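Local coordinates for protein acyl-coenzyme A oxidase acox-1.2 (Caenorhabditis elegans, PDB 5K3J) that catalyses the FAD-dependent, oxygen-consuming first step of peroxisomal beta-oxidation that shortens ascaroside pheromones with a five-carbon omega side chain, at residues A[16-21]-A[604-609]; A[304-309]-A[613-618]; A[308-313]-A[416-421]; A[330-333]-A[337-340]. One frame throughout, in Å; residues are numbered along the deposited sequence.

Overall arrangement
Helix 287-315 ties most of this region together: interactions 2 and 3 both use it, share Leu308 and Thr309, and have centres only about 5 Å apart. Interaction 1 lies about 14 Å from interaction 2 and 16 Å from interaction 3, centre to centre, and meets that helix through the salt bridge of Asp606 with Arg313. Interaction 4, about 15 Å from the centre of interaction 3, reaches interaction 1 through Lys331, which pairs with Glu16 and Glu17. Along the chain, 16-21 comes first and 613-618 last, so helix 12-18 and helices 601-606 and 612-615 gather against helices of the C-alpha1 domain, whose 330-340 region contributes to the FAD site.

Interaction 1: residues A[16-21]-A[604-609]; sequences EERRMA and LVDSFQ
Both key side chains leave their backbones with CG anti to the carbonyl carbon, Arg18 at chi1 -69° and Asp606 likewise, and the arginine then runs extended from CG to NE. That reach carries the guanidinium across to the carboxylate although the two CA atoms stay 8.9 Å apart. The side chains cross at about a right angle. Arg18 NE gives a hydrogen bond to Asp606 OD2 at 2.9 Å, the stronger half of a salt bridge, while Arg18 NH2 makes a weak one to Asp606 OD1 at 3.4 Å. The flat groups are not coplanar: their planes stand 69° apart, and NE meets OD2 from above the carboxylate plane, so the pairing is not a coplanar bidentate one. The aliphatic part also leans on the acid, with Arg18 CG 3.6 Å from Asp606 OD2.

Each group has further partners. Asp606 OD1 also forms a salt bridge with Arg313 of helix 287-315, whereas Arg18 reaches Asp10 through NH1 and the carbonyl oxygen of Arg622 through NH2. The contact thus joins helix 12-18 to helix 601-606, away from the annotated sites.

Both residues are buried, so the charges are balanced in a network rather than by one partner: Asp606 appears to face two arginines and Arg18 two aspartates, which would probably favour the ionised form of Asp606.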
loop_
_atom_site.group_PDB
_atom_site.type_symbol
_atom_site.label_atom_id
_atom_site.label_comp_id
_atom_site.label_asym_id
_atom_site.label_seq_id
_atom_site.Cartn_x
_atom_site.Cartn_y
_atom_site.Cartn_z
ATOM N N GLU A 16 -8.813 23.424 -20.993
ATOM C CA GLU A 16 -7.737 23.620 -21.955
ATOM C C GLU A 16 -6.944 22.333 -22.149
ATOM O O GLU A 16 -6.239 22.174 -23.143
ATOM C CB GLU A 16 -6.813 24.762 -21.515
ATOM C CG GLU A 16 -5.857 24.414 -20.387
ATOM C CD GLU A 16 -4.886 25.542 -20.081
ATOM O OE1 GLU A 16 -5.054 26.644 -20.648
ATOM O OE2 GLU A 16 -3.954 25.328 -19.275
ATOM N N GLU A 17 -7.072 21.415 -21.194
ATOM C CA GLU A 17 -6.460 20.095 -21.296
ATOM C C GLU A 17 -7.266 19.191 -22.225
ATOM O O GLU A 17 -6.712 18.334 -22.912
ATOM C CB GLU A 17 -6.338 19.449 -19.914
ATOM C CG GLU A 17 -5.295 20.091 -19.012
ATOM C CD GLU A 17 -3.873 19.759 -19.424
ATOM O OE1 GLU A 17 -3.675 18.769 -20.161
ATOM O OE2 GLU A 17 -2.951 20.491 -19.006
ATOM N N ARG A 18 -8.580 19.397 -22.244
ATOM C CA ARG A 18 -9.481 18.570 -23.039
ATOM C C ARG A 18 -9.608 19.090 -24.464
ATOM O O ARG A 18 -10.000 18.355 -25.371
ATOM C CB ARG A 18 -10.855 18.499 -22.372
ATOM C CG ARG A 18 -10.849 17.720 -21.070
ATOM C CD ARG A 18 -12.125 17.934 -20.270
ATOM N NE ARG A 18 -12.123 17.126 -19.054
ATOM C CZ ARG A 18 -13.015 17.236 -18.075
ATOM N NH1 ARG A 18 -13.994 18.130 -18.154
ATOM N NH2 ARG A 18 -12.926 16.449 -17.008
ATOM N N ARG A 19 -9.270 20.360 -24.658
ATOM C CA ARG A 19 -9.249 20.951 -25.989
ATOM C C ARG A 19 -8.084 20.366 -26.789
ATOM O O ARG A 19 -8.026 20.495 -28.012
ATOM C CB ARG A 19 -9.132 22.475 -25.904
ATOM C CG ARG A 19 -10.016 23.239 -26.879
ATOM C CD ARG A 19 -11.380 23.547 -26.279
ATOM N NE ARG A 19 -12.433 22.685 -26.806
ATOM C CZ ARG A 19 -13.729 22.962 -26.718
ATOM N NH1 ARG A 19 -14.629 22.128 -27.221
ATOM N NH2 ARG A 19 -14.127 24.084 -26.127
ATOM N N MET A 20 -7.165 19.712 -26.081
ATOM C CA MET A 20 -5.980 19.114 -26.688
ATOM C C MET A 20 -6.226 17.674 -27.135
ATOM O O MET A 20 -5.285 16.970 -27.502
ATOM C CB MET A 20 -4.802 19.139 -25.710
ATOM C CG MET A 20 -4.520 20.497 -25.089
ATOM S SD MET A 20 -3.142 20.488 -23.919
ATOM C CE MET A 20 -1.736 20.601 -25.021
ATOM N N ALA A 21 -7.481 17.234 -27.103
ATOM C CA ALA A 21 -7.816 15.851 -27.444
ATOM C C ALA A 21 -7.579 15.556 -28.926
ATOM O O ALA A 21 -8.099 16.255 -29.794
ATOM C CB ALA A 21 -9.263 15.556 -27.074
ATOM N N LEU A 604 -7.346 10.621 -22.126
ATOM C CA LEU A 604 -7.198 9.171 -22.060
ATOM C C LEU A 604 -7.914 8.587 -20.844
ATOM O O LEU A 604 -8.300 7.418 -20.847
ATOM C CB LEU A 604 -5.716 8.776 -22.041
ATOM C CG LEU A 604 -4.964 8.823 -23.376
ATOM C CD1 LEU A 604 -3.488 8.495 -23.185
ATOM C CD2 LEU A 604 -5.595 7.879 -24.389
ATOM N N VAL A 605 -8.097 9.404 -19.810
ATOM C CA VAL A 605 -8.757 8.944 -18.592
ATOM C C VAL A 605 -10.237 9.328 -18.581
ATOM O O VAL A 605 -11.066 8.599 -18.035
ATOM C CB VAL A 605 -8.063 9.496 -17.326
ATOM C CG1 VAL A 605 -6.648 8.939 -17.211
ATOM C CG2 VAL A 605 -8.044 11.014 -17.335
ATOM N N ASP A 606 -10.564 10.462 -19.202
ATOM C CA ASP A 606 -11.953 10.887 -19.365
ATOM C C ASP A 606 -12.715 9.855 -20.181
ATOM O O ASP A 606 -13.938 9.742 -20.086
ATOM C CB ASP A 606 -12.035 12.255 -20.048
ATOM C CG ASP A 606 -11.746 13.400 -19.100
ATOM O OD1 ASP A 606 -12.042 13.261 -17.894
ATOM O OD2 ASP A 606 -11.220 14.438 -19.558
ATOM N N SER A 607 -11.969 9.098 -20.976
ATOM C CA SER A 607 -12.530 8.077 -21.844
ATOM C C SER A 607 -13.142 6.916 -21.070
ATOM O O SER A 607 -14.079 6.276 -21.549
ATOM C CB SER A 607 -11.452 7.554 -22.786
ATOM O OG SER A 607 -10.911 8.606 -23.562
ATOM N N PHE A 608 -12.620 6.642 -19.877
ATOM C CA PHE A 608 -13.149 5.556 -19.055
ATOM C C PHE A 608 -14.583 5.870 -18.620
ATOM O O PHE A 608 -15.294 4.995 -18.120
ATOM C CB PHE A 608 -12.254 5.307 -17.836
ATOM C CG PHE A 608 -10.892 4.754 -18.180
ATOM C CD1 PHE A 608 -10.721 3.409 -18.451
ATOM C CD2 PHE A 608 -9.782 5.579 -18.221
ATOM C CE1 PHE A 608 -9.480 2.898 -18.766
ATOM C CE2 PHE A 608 -8.533 5.072 -18.535
ATOM C CZ PHE A 608 -8.385 3.727 -18.809
ATOM N N GLN A 609 -14.981 7.126 -18.832
ATOM C CA GLN A 609 -16.330 7.627 -18.567
ATOM C C GLN A 609 -16.864 7.168 -17.216
ATOM O O GLN A 609 -17.996 6.704 -17.099
ATOM C CB GLN A 609 -17.274 7.227 -19.707
ATOM C CG GLN A 609 -17.264 8.258 -20.830
ATOM C CD GLN A 609 -17.832 7.746 -22.137
ATOM O OE1 GLN A 609 -18.276 6.604 -22.235
ATOM N NE2 GLN A 609 -17.819 8.600 -23.156
#

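Interaction 2: residues A[304-309]-A[613-618]; sequences LAHALT and MQLRSV
Where helix 612-615 ends, its last residue, Leu615, lies against His306 and Thr309 of the long C-alpha1 helix 287-315. Next comes Arg616, with positive phi, and the chain leaves the helix. His306 NE2 donates to the Leu615 carbonyl O at 2.9 Å, and that oxygen sits at the ring edge, near the ring plane. The imidazole gets there because its CG is anti to the backbone N (chi1 -176°), which swings the ring out toward the short helix. Close by, His306 CE1 lies 3.3 Å from Gln614 O. The leucine branch completes the fit: Leu615 CD1 rests 3.4 Å from His306 CD2 and 3.9 Å from Thr309 CG2. Thr309 OG1, for its part, turns back to bond Ala305 O in its own helix.

Tyr106 OH binds His306 ND1, so both ring nitrogens of this buried histidine are engaged. With NE2 donating, a neutral ring would probably leave ND1 to accept from the tyrosine, and the two bonds together should fix the ring's rotation.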
loop_
_atom_site.group_PDB
_atom_site.type_symbol
_atom_site.label_atom_id
_atom_site.label_comp_id
_atom_site.label_asym_id
_atom_site.label_seq_id
_atom_site.Cartn_x
_atom_site.Cartn_y
_atom_site.Cartn_z
ATOM N N LEU A 304 -7.314 0.743 -11.301
ATOM C CA LEU A 304 -6.109 1.499 -11.612
ATOM C C LEU A 304 -6.450 2.696 -12.483
ATOM O O LEU A 304 -5.921 3.787 -12.279
ATOM C CB LEU A 304 -5.085 0.608 -12.315
ATOM C CG LEU A 304 -3.718 1.205 -12.628
ATOM C CD1 LEU A 304 -3.178 1.908 -11.402
ATOM C CD2 LEU A 304 -2.764 0.111 -13.081
ATOM N N ALA A 305 -7.332 2.491 -13.455
ATOM C CA ALA A 305 -7.814 3.594 -14.269
ATOM C C ALA A 305 -8.524 4.620 -13.389
ATOM O O ALA A 305 -8.356 5.825 -13.564
ATOM C CB ALA A 305 -8.737 3.081 -15.351
ATOM N N HIS A 306 -9.314 4.121 -12.444
ATOM C CA HIS A 306 -10.027 4.950 -11.479
ATOM C C HIS A 306 -9.054 5.838 -10.702
ATOM O O HIS A 306 -9.284 7.038 -10.545
ATOM C CB HIS A 306 -10.833 4.049 -10.532
ATOM C CG HIS A 306 -11.687 4.782 -9.542
ATOM N ND1 HIS A 306 -12.863 4.255 -9.057
ATOM C CD2 HIS A 306 -11.527 5.976 -8.923
ATOM C CE1 HIS A 306 -13.401 5.099 -8.197
ATOM N NE2 HIS A 306 -12.611 6.152 -8.096
ATOM N N ALA A 307 -7.966 5.246 -10.223
ATOM C CA ALA A 307 -6.954 5.995 -9.490
ATOM C C ALA A 307 -6.329 7.071 -10.372
ATOM O O ALA A 307 -6.164 8.218 -9.952
ATOM C CB ALA A 307 -5.886 5.058 -8.960
ATOM N N LEU A 308 -5.997 6.685 -11.599
ATOM C CA LEU A 308 -5.348 7.575 -12.556
ATOM C C LEU A 308 -6.282 8.677 -13.038
ATOM O O LEU A 308 -5.830 9.751 -13.424
ATOM C CB LEU A 308 -4.829 6.774 -13.745
ATOM C CG LEU A 308 -3.768 5.750 -13.352
ATOM C CD1 LEU A 308 -3.614 4.692 -14.426
ATOM C CD2 LEU A 308 -2.451 6.450 -13.085
ATOM N N THR A 309 -7.583 8.405 -13.013
ATOM C CA THR A 309 -8.581 9.396 -13.394
ATOM C C THR A 309 -8.536 10.563 -12.414
ATOM O O THR A 309 -8.820 11.707 -12.768
ATOM C CB THR A 309 -9.991 8.790 -13.428
ATOM O OG1 THR A 309 -9.997 7.648 -14.293
ATOM C CG2 THR A 309 -11.000 9.802 -13.942
ATOM N N MET A 613 -20.297 9.928 -9.428
ATOM C CA MET A 613 -20.972 9.005 -8.525
ATOM C C MET A 613 -20.113 7.782 -8.212
ATOM O O MET A 613 -20.035 7.348 -7.064
ATOM C CB MET A 613 -22.310 8.560 -9.116
ATOM C CG MET A 613 -22.926 7.389 -8.367
ATOM S SD MET A 613 -24.631 7.027 -8.803
ATOM C CE MET A 613 -25.484 8.443 -8.113
ATOM N N GLN A 614 -19.471 7.231 -9.236
ATOM C CA GLN A 614 -18.589 6.086 -9.045
ATOM C C GLN A 614 -17.215 6.518 -8.543
ATOM O O GLN A 614 -16.618 5.850 -7.700
ATOM C CB GLN A 614 -18.438 5.293 -10.344
ATOM C CG GLN A 614 -17.415 4.166 -10.263
ATOM C CD GLN A 614 -17.369 3.326 -11.523
ATOM O OE1 GLN A 614 -18.255 3.418 -12.372
ATOM N NE2 GLN A 614 -16.331 2.501 -11.654
ATOM N N LEU A 615 -16.717 7.639 -9.058
ATOM C CA LEU A 615 -15.368 8.091 -8.736
ATOM C C LEU A 615 -15.220 8.412 -7.249
ATOM O O LEU A 615 -14.185 8.116 -6.654
ATOM C CB LEU A 615 -14.993 9.313 -9.570
ATOM C CG LEU A 615 -13.490 9.563 -9.724
ATOM C CD1 LEU A 615 -12.883 8.573 -10.706
ATOM C CD2 LEU A 615 -13.226 10.980 -10.167
ATOM N N ARG A 616 -16.255 9.020 -6.666
ATOM C CA ARG A 616 -16.312 9.326 -5.233
ATOM C C ARG A 616 -15.053 10.033 -4.737
ATOM O O ARG A 616 -14.581 9.791 -3.624
ATOM C CB ARG A 616 -16.555 8.047 -4.430
ATOM C CG ARG A 616 -17.867 7.371 -4.780
ATOM C CD ARG A 616 -18.214 6.234 -3.836
ATOM N NE ARG A 616 -19.652 5.979 -3.818
ATOM C CZ ARG A 616 -20.303 5.274 -4.739
ATOM N NH1 ARG A 616 -19.651 4.738 -5.767
ATOM N NH2 ARG A 616 -21.614 5.105 -4.634
ATOM N N SER A 617 -14.524 10.914 -5.581
ATOM C CA SER A 617 -13.286 11.624 -5.300
ATOM C C SER A 617 -13.431 13.119 -5.564
ATOM O O SER A 617 -13.914 13.533 -6.619
ATOM C CB SER A 617 -12.148 11.056 -6.145
ATOM O OG SER A 617 -11.035 11.937 -6.175
ATOM N N VAL A 618 -13.005 13.924 -4.595
ATOM C CA VAL A 618 -13.040 15.377 -4.722
ATOM C C VAL A 618 -11.903 15.863 -5.614
ATOM O O VAL A 618 -12.098 16.733 -6.461
ATOM C CB VAL A 618 -12.939 16.072 -3.344
ATOM C CG1 VAL A 618 -13.003 17.590 -3.499
ATOM C CG2 VAL A 618 -14.037 15.579 -2.412
#

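Interaction 3: residues A[308-313]-A[416-421]; sequences LTIAAR and SYISVV
Ser416, whose backbone oxygen lies against Ile310, has its hydroxyl held by several groups. OG lies within hydrogen-bonding reach of the carbonyl oxygens of Gly411 and Ser413, which must share its one proton, and Ile418 N points to Ser416 OG at 3.5 Å, a weak but fairly straight bond in the manner of an ST turn. This ties down the turn leading into helix 418-426, with Tyr417 at the N-cap position. The residue's carbonyl O is used as well, taking a hydrogen bond from Ser617 OG.

Across the contact no hydrogen bond forms. Ile310 keeps CG1 anti to the carbonyl carbon (chi1 -56°), which sends the longer branch toward the turn, and Ile310 CD1 ends 3.4 Å from Ser416 O. The shorter branch meets the other isoleucine, Ile310 CG2 being 3.9 Å from Ile418 CD1. Ile310 CD1 is also 3.9 Å from Ile418 CG1, so the two side chains slide past each other in opposite directions, alongside rather than end on. An alanine at this position in place of Ile310 is likely to open a gap beside Ile418 and to remove the methyl that lies against Ser416 O.

Leu615 and Ser617 also pack on Ile310, while Ile418 rests on Ile400 and Arg404 of helix 379-405. The pair therefore sits where helix 287-315, the start of helix 418-426 and helix 379-405 come together inside the C-alpha1 domain.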
loop_
_atom_site.group_PDB
_atom_site.type_symbol
_atom_site.label_atom_id
_atom_site.label_comp_id
_atom_site.label_asym_id
_atom_site.label_seq_id
_atom_site.Cartn_x
_atom_site.Cartn_y
_atom_site.Cartn_z
ATOM N N LEU A 308 -5.997 6.685 -11.599
ATOM C CA LEU A 308 -5.348 7.575 -12.556
ATOM C C LEU A 308 -6.282 8.677 -13.038
ATOM O O LEU A 308 -5.830 9.751 -13.424
ATOM C CB LEU A 308 -4.829 6.774 -13.745
ATOM C CG LEU A 308 -3.768 5.750 -13.352
ATOM C CD1 LEU A 308 -3.614 4.692 -14.426
ATOM C CD2 LEU A 308 -2.451 6.450 -13.085
ATOM N N THR A 309 -7.583 8.405 -13.013
ATOM C CA THR A 309 -8.581 9.396 -13.394
ATOM C C THR A 309 -8.536 10.563 -12.414
ATOM O O THR A 309 -8.820 11.707 -12.768
ATOM C CB THR A 309 -9.991 8.790 -13.428
ATOM O OG1 THR A 309 -9.997 7.648 -14.293
ATOM C CG2 THR A 309 -11.000 9.802 -13.942
ATOM N N ILE A 310 -8.152 10.259 -11.177
ATOM C CA ILE A 310 -8.051 11.257 -10.120
ATOM C C ILE A 310 -6.696 11.956 -10.123
ATOM O O ILE A 310 -6.614 13.174 -9.958
ATOM C CB ILE A 310 -8.283 10.612 -8.745
ATOM C CG1 ILE A 310 -9.641 9.901 -8.723
ATOM C CG2 ILE A 310 -8.167 11.650 -7.626
ATOM C CD1 ILE A 310 -9.755 8.839 -7.660
ATOM N N ALA A 311 -5.638 11.175 -10.302
ATOM C CA ALA A 311 -4.287 11.709 -10.331
ATOM C C ALA A 311 -4.103 12.668 -11.503
ATOM O O ALA A 311 -3.716 13.818 -11.310
ATOM C CB ALA A 311 -3.270 10.578 -10.404
ATOM N N ALA A 312 -4.400 12.190 -12.708
ATOM C CA ALA A 312 -4.194 12.966 -13.928
ATOM C C ALA A 312 -4.948 14.290 -13.904
ATOM O O ALA A 312 -4.360 15.349 -14.127
ATOM C CB ALA A 312 -4.603 12.155 -15.146
ATOM N N ARG A 313 -6.246 14.224 -13.628
ATOM C CA ARG A 313 -7.075 15.420 -13.550
ATOM C C ARG A 313 -6.539 16.406 -12.520
ATOM O O ARG A 313 -6.406 17.596 -12.798
ATOM C CB ARG A 313 -8.520 15.047 -13.219
ATOM C CG ARG A 313 -9.286 14.436 -14.382
ATOM C CD ARG A 313 -10.682 14.022 -13.954
ATOM N NE ARG A 313 -11.510 13.603 -15.081
ATOM C CZ ARG A 313 -12.711 13.050 -14.955
ATOM N NH1 ARG A 313 -13.225 12.838 -13.752
ATOM N NH2 ARG A 313 -13.400 12.700 -16.032
ATOM N N SER A 416 -9.421 12.280 -1.748
ATOM C CA SER A 416 -8.796 11.767 -2.961
ATOM C C SER A 416 -9.376 10.398 -3.317
ATOM O O SER A 416 -9.505 10.056 -4.495
ATOM C CB SER A 416 -7.283 11.664 -2.777
ATOM O OG SER A 416 -6.949 10.520 -2.011
ATOM N N TYR A 417 -9.696 9.623 -2.276
ATOM C CA TYR A 417 -10.362 8.314 -2.369
ATOM C C TYR A 417 -9.453 7.207 -2.916
ATOM O O TYR A 417 -9.854 6.044 -2.991
ATOM C CB TYR A 417 -11.633 8.418 -3.221
ATOM C CG TYR A 417 -12.618 7.289 -3.007
ATOM C CD1 TYR A 417 -13.417 7.246 -1.869
ATOM C CD2 TYR A 417 -12.754 6.268 -3.942
ATOM C CE1 TYR A 417 -14.314 6.218 -1.668
ATOM C CE2 TYR A 417 -13.650 5.237 -3.743
ATOM C CZ TYR A 417 -14.427 5.219 -2.606
ATOM O OH TYR A 417 -15.320 4.195 -2.404
ATOM N N ILE A 418 -8.220 7.563 -3.263
ATOM C CA ILE A 418 -7.281 6.620 -3.859
ATOM C C ILE A 418 -6.803 5.589 -2.832
ATOM O O ILE A 418 -6.444 4.464 -3.184
ATOM C CB ILE A 418 -6.084 7.367 -4.473
ATOM C CG1 ILE A 418 -6.588 8.444 -5.439
ATOM C CG2 ILE A 418 -5.157 6.400 -5.188
ATOM C CD1 ILE A 418 -5.509 9.327 -5.996
ATOM N N SER A 419 -6.823 5.971 -1.559
ATOM C CA SER A 419 -6.460 5.052 -0.484
ATOM C C SER A 419 -7.489 3.930 -0.371
ATOM O O SER A 419 -7.132 2.769 -0.167
ATOM C CB SER A 419 -6.337 5.793 0.846
ATOM O OG SER A 419 -7.583 6.312 1.265
ATOM N N VAL A 420 -8.765 4.286 -0.504
ATOM C CA VAL A 420 -9.847 3.303 -0.540
ATOM C C VAL A 420 -9.636 2.311 -1.676
ATOM O O VAL A 420 -9.598 1.096 -1.455
ATOM C CB VAL A 420 -11.223 3.962 -0.726
ATOM C CG1 VAL A 420 -12.286 2.903 -1.046
ATOM C CG2 VAL A 420 -11.600 4.780 0.499
ATOM N N VAL A 421 -9.515 2.851 -2.885
ATOM C CA VAL A 421 -9.250 2.076 -4.086
ATOM C C VAL A 421 -8.026 1.197 -3.919
ATOM O O VAL A 421 -7.992 0.062 -4.406
ATOM C CB VAL A 421 -9.058 3.002 -5.307
ATOM C CG1 VAL A 421 -8.730 2.190 -6.554
ATOM C CG2 VAL A 421 -10.300 3.843 -5.524
#

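Interaction 4: residues A[330-333]-A[337-340]; sequences VKVL and TQQH. With FAD (flavin-adenine dinucleotide), chain G.
The close-packed part of this contact lies where Gln338 and Gln339 lie against the carbonyls of Val332 and Leu333. Val332 O is 3.2 Å from Gln338 CB and 3.3 Å from Gln338 CG, and beyond it the glutamine bends at chi2 (-102°), directing its amide toward the cofactor. There Gln338 NE2 gives an almost straight hydrogen bond, 173° at the hydrogen, to FAD O3B at 2.9 Å, on the ribose of the adenosine half. Val332 CG1 lies 3.5 Å from FAD O4B of the same sugar. Gln339, extended beyond CG, returns to the chain: its NE2 donates to Leu333 O at 3.0 Å, in the carbonyl plane and on a lone pair.

The leucine side is looser. Leu333 CD1 comes no nearer than 4.4 Å to Gln338 OE1, and its CB points away from helix 336-340, while the partly exposed Val330 end marks the outer side.

Gln338 OE1 is hydrogen-bonded to Ser315 OG, and His340 NE2 binds a phosphate oxygen of ATP. With leucine in place of Gln338, the ribose hydroxyl and Ser315 would probably lose a hydrogen-bonding partner and the sugar be held less firmly. One amide thus bonds FAD through its nitrogen and Ser315, at the end of helix 287-315, through its oxygen, which should fix which way round it sits.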
loop_
_atom_site.group_PDB
_atom_site.type_symbol
_atom_site.label_atom_id
_atom_site.label_comp_id
_atom_site.label_asym_id
_atom_site.label_seq_id
_atom_site.Cartn_x
_atom_site.Cartn_y
_atom_site.Cartn_z
ATOM N N VAL A 330 3.678 26.287 -12.604
ATOM C CA VAL A 330 3.355 25.311 -13.639
ATOM C C VAL A 330 2.491 24.173 -13.098
ATOM O O VAL A 330 2.584 23.812 -11.924
ATOM C CB VAL A 330 4.647 24.721 -14.271
ATOM C CG1 VAL A 330 5.389 23.828 -13.278
ATOM C CG2 VAL A 330 4.330 23.951 -15.544
ATOM N N LYS A 331 1.638 23.624 -13.957
ATOM C CA LYS A 331 0.901 22.408 -13.636
ATOM C C LYS A 331 1.886 21.269 -13.358
ATOM O O LYS A 331 2.843 21.072 -14.109
ATOM C CB LYS A 331 -0.044 22.029 -14.777
ATOM C CG LYS A 331 -1.123 23.067 -15.085
ATOM C CD LYS A 331 -2.031 22.591 -16.212
ATOM C CE LYS A 331 -3.123 23.596 -16.531
ATOM N NZ LYS A 331 -4.064 23.055 -17.548
ATOM N N VAL A 332 1.650 20.521 -12.282
ATOM C CA VAL A 332 2.584 19.481 -11.856
ATOM C C VAL A 332 2.635 18.323 -12.842
ATOM O O VAL A 332 3.588 17.547 -12.847
ATOM C CB VAL A 332 2.226 18.936 -10.459
ATOM C CG1 VAL A 332 2.522 19.979 -9.391
ATOM C CG2 VAL A 332 0.771 18.501 -10.416
ATOM N N LEU A 333 1.614 18.219 -13.686
ATOM C CA LEU A 333 1.583 17.188 -14.714
ATOM C C LEU A 333 2.660 17.435 -15.771
ATOM O O LEU A 333 3.010 16.537 -16.529
ATOM C CB LEU A 333 0.196 17.122 -15.366
ATOM C CG LEU A 333 -0.056 16.042 -16.425
ATOM C CD1 LEU A 333 0.281 14.657 -15.884
ATOM C CD2 LEU A 333 -1.494 16.101 -16.923
ATOM N N THR A 337 8.996 13.553 -13.778
ATOM C CA THR A 337 8.761 12.558 -12.737
ATOM C C THR A 337 7.276 12.249 -12.573
ATOM O O THR A 337 6.890 11.103 -12.338
ATOM C CB THR A 337 9.320 13.027 -11.378
ATOM O OG1 THR A 337 8.745 14.295 -11.037
ATOM C CG2 THR A 337 10.831 13.161 -11.431
ATOM N N GLN A 338 6.449 13.281 -12.700
ATOM C CA GLN A 338 5.004 13.132 -12.565
ATOM C C GLN A 338 4.388 12.397 -13.748
ATOM O O GLN A 338 3.479 11.586 -13.572
ATOM C CB GLN A 338 4.343 14.498 -12.402
ATOM C CG GLN A 338 3.943 14.826 -10.976
ATOM C CD GLN A 338 2.453 14.651 -10.730
ATOM O OE1 GLN A 338 1.644 14.713 -11.657
ATOM N NE2 GLN A 338 2.084 14.427 -9.474
ATOM N N GLN A 339 4.875 12.694 -14.950
ATOM C CA GLN A 339 4.477 11.956 -16.145
ATOM C C GLN A 339 5.024 10.533 -16.085
ATOM O O GLN A 339 4.433 9.601 -16.623
ATOM C CB GLN A 339 4.973 12.658 -17.411
ATOM C CG GLN A 339 4.367 14.033 -17.637
ATOM C CD GLN A 339 4.858 14.692 -18.912
ATOM O OE1 GLN A 339 5.462 14.043 -19.764
ATOM N NE2 GLN A 339 4.603 15.991 -19.047
ATOM N N HIS A 340 6.154 10.378 -15.406
ATOM C CA HIS A 340 6.823 9.089 -15.286
ATOM C C HIS A 340 6.168 8.193 -14.236
ATOM O O HIS A 340 6.183 6.965 -14.356
ATOM C CB HIS A 340 8.293 9.305 -14.942
ATOM C CG HIS A 340 9.037 8.042 -14.658
ATOM N ND1 HIS A 340 9.057 6.979 -15.533
ATOM C CD2 HIS A 340 9.792 7.673 -13.597
ATOM C CE1 HIS A 340 9.791 6.007 -15.023
ATOM N NE2 HIS A 340 10.251 6.404 -13.851
HETATM P PA FAD G . 3.004 18.827 -4.146
HETATM O O1A FAD G . 4.132 19.831 -3.901
HETATM O O2A FAD G . 1.781 19.543 -4.637
HETATM O O5B FAD G . 3.476 17.748 -5.252
HETATM C C5B FAD G . 2.495 16.844 -5.788
HETATM C C4B FAD G . 3.095 16.174 -7.060
HETATM O O4B FAD G . 3.665 17.081 -7.803
HETATM C C3B FAD G . 4.203 15.192 -6.666
HETATM O O3B FAD G . 4.166 14.117 -7.462
HETATM C C2B FAD G . 5.521 15.984 -6.904
HETATM O O2B FAD G . 6.624 15.042 -7.287
HETATM C C1B FAD G . 5.237 16.753 -7.890
HETATM N N9A FAD G . 5.986 17.970 -7.814
HETATM C C8A FAD G . 5.621 19.102 -7.185
HETATM N N7A FAD G . 6.612 20.012 -7.361
HETATM C C5A FAD G . 7.594 19.429 -8.108
HETATM C C6A FAD G . 8.814 19.906 -8.573
HETATM N N6A FAD G . 9.515 21.141 -8.469
HETATM N N1A FAD G . 9.606 19.116 -9.298
HETATM C C2A FAD G . 9.219 17.840 -9.586
HETATM N N3A FAD G . 8.026 17.371 -9.132
HETATM C C4A FAD G . 7.216 18.177 -8.391
HETATM N N1 FAD G . 2.361 20.362 6.771
HETATM C C2 FAD G . 2.613 21.268 7.887
HETATM O O2 FAD G . 2.946 22.415 7.672
HETATM N N3 FAD G . 2.468 20.796 9.267
HETATM C C4 FAD G . 2.082 19.462 9.520
HETATM O O4 FAD G . 1.958 19.060 10.695
HETATM C C4X FAD G . 1.823 18.535 8.384
HETATM N N5 FAD G . 1.428 17.169 8.637
HETATM C C5X FAD G . 1.174 16.263 7.520
HETATM C C6 FAD G . 0.790 14.934 7.769
HETATM C C7 FAD G . 0.546 14.059 6.694
HETATM C C7M FAD G . 0.142 12.673 7.209
HETATM C C8 FAD G . 0.684 14.507 5.377
HETATM C C8M FAD G . 0.442 13.641 4.153
HETATM C C9 FAD G . 1.069 15.839 5.119
HETATM C C9A FAD G . 1.315 16.718 6.189
HETATM N N10 FAD G . 1.721 18.112 5.926
HETATM C C10 FAD G . 1.968 19.004 7.023
HETATM C "C1'" FAD G . 1.865 18.605 4.539
HETATM C "C2'" FAD G . 3.143 18.071 3.900
HETATM O "O2'" FAD G . 4.242 18.571 4.579
HETATM C "C3'" FAD G . 3.181 18.538 2.472
HETATM O "O3'" FAD G . 2.023 18.094 1.811
HETATM C "C4'" FAD G . 4.396 17.986 1.776
HETATM O "O4'" FAD G . 5.557 18.509 2.379
HETATM C "C5'" FAD G . 4.350 18.390 0.318
HETATM O "O5'" FAD G . 3.095 17.999 -0.221
HETATM P P FAD G . 2.443 18.842 -1.413
HETATM O O1P FAD G . 0.942 19.002 -1.154
HETATM O O2P FAD G . 3.080 20.191 -1.503
HETATM O O3P FAD G . 2.671 18.080 -2.775
#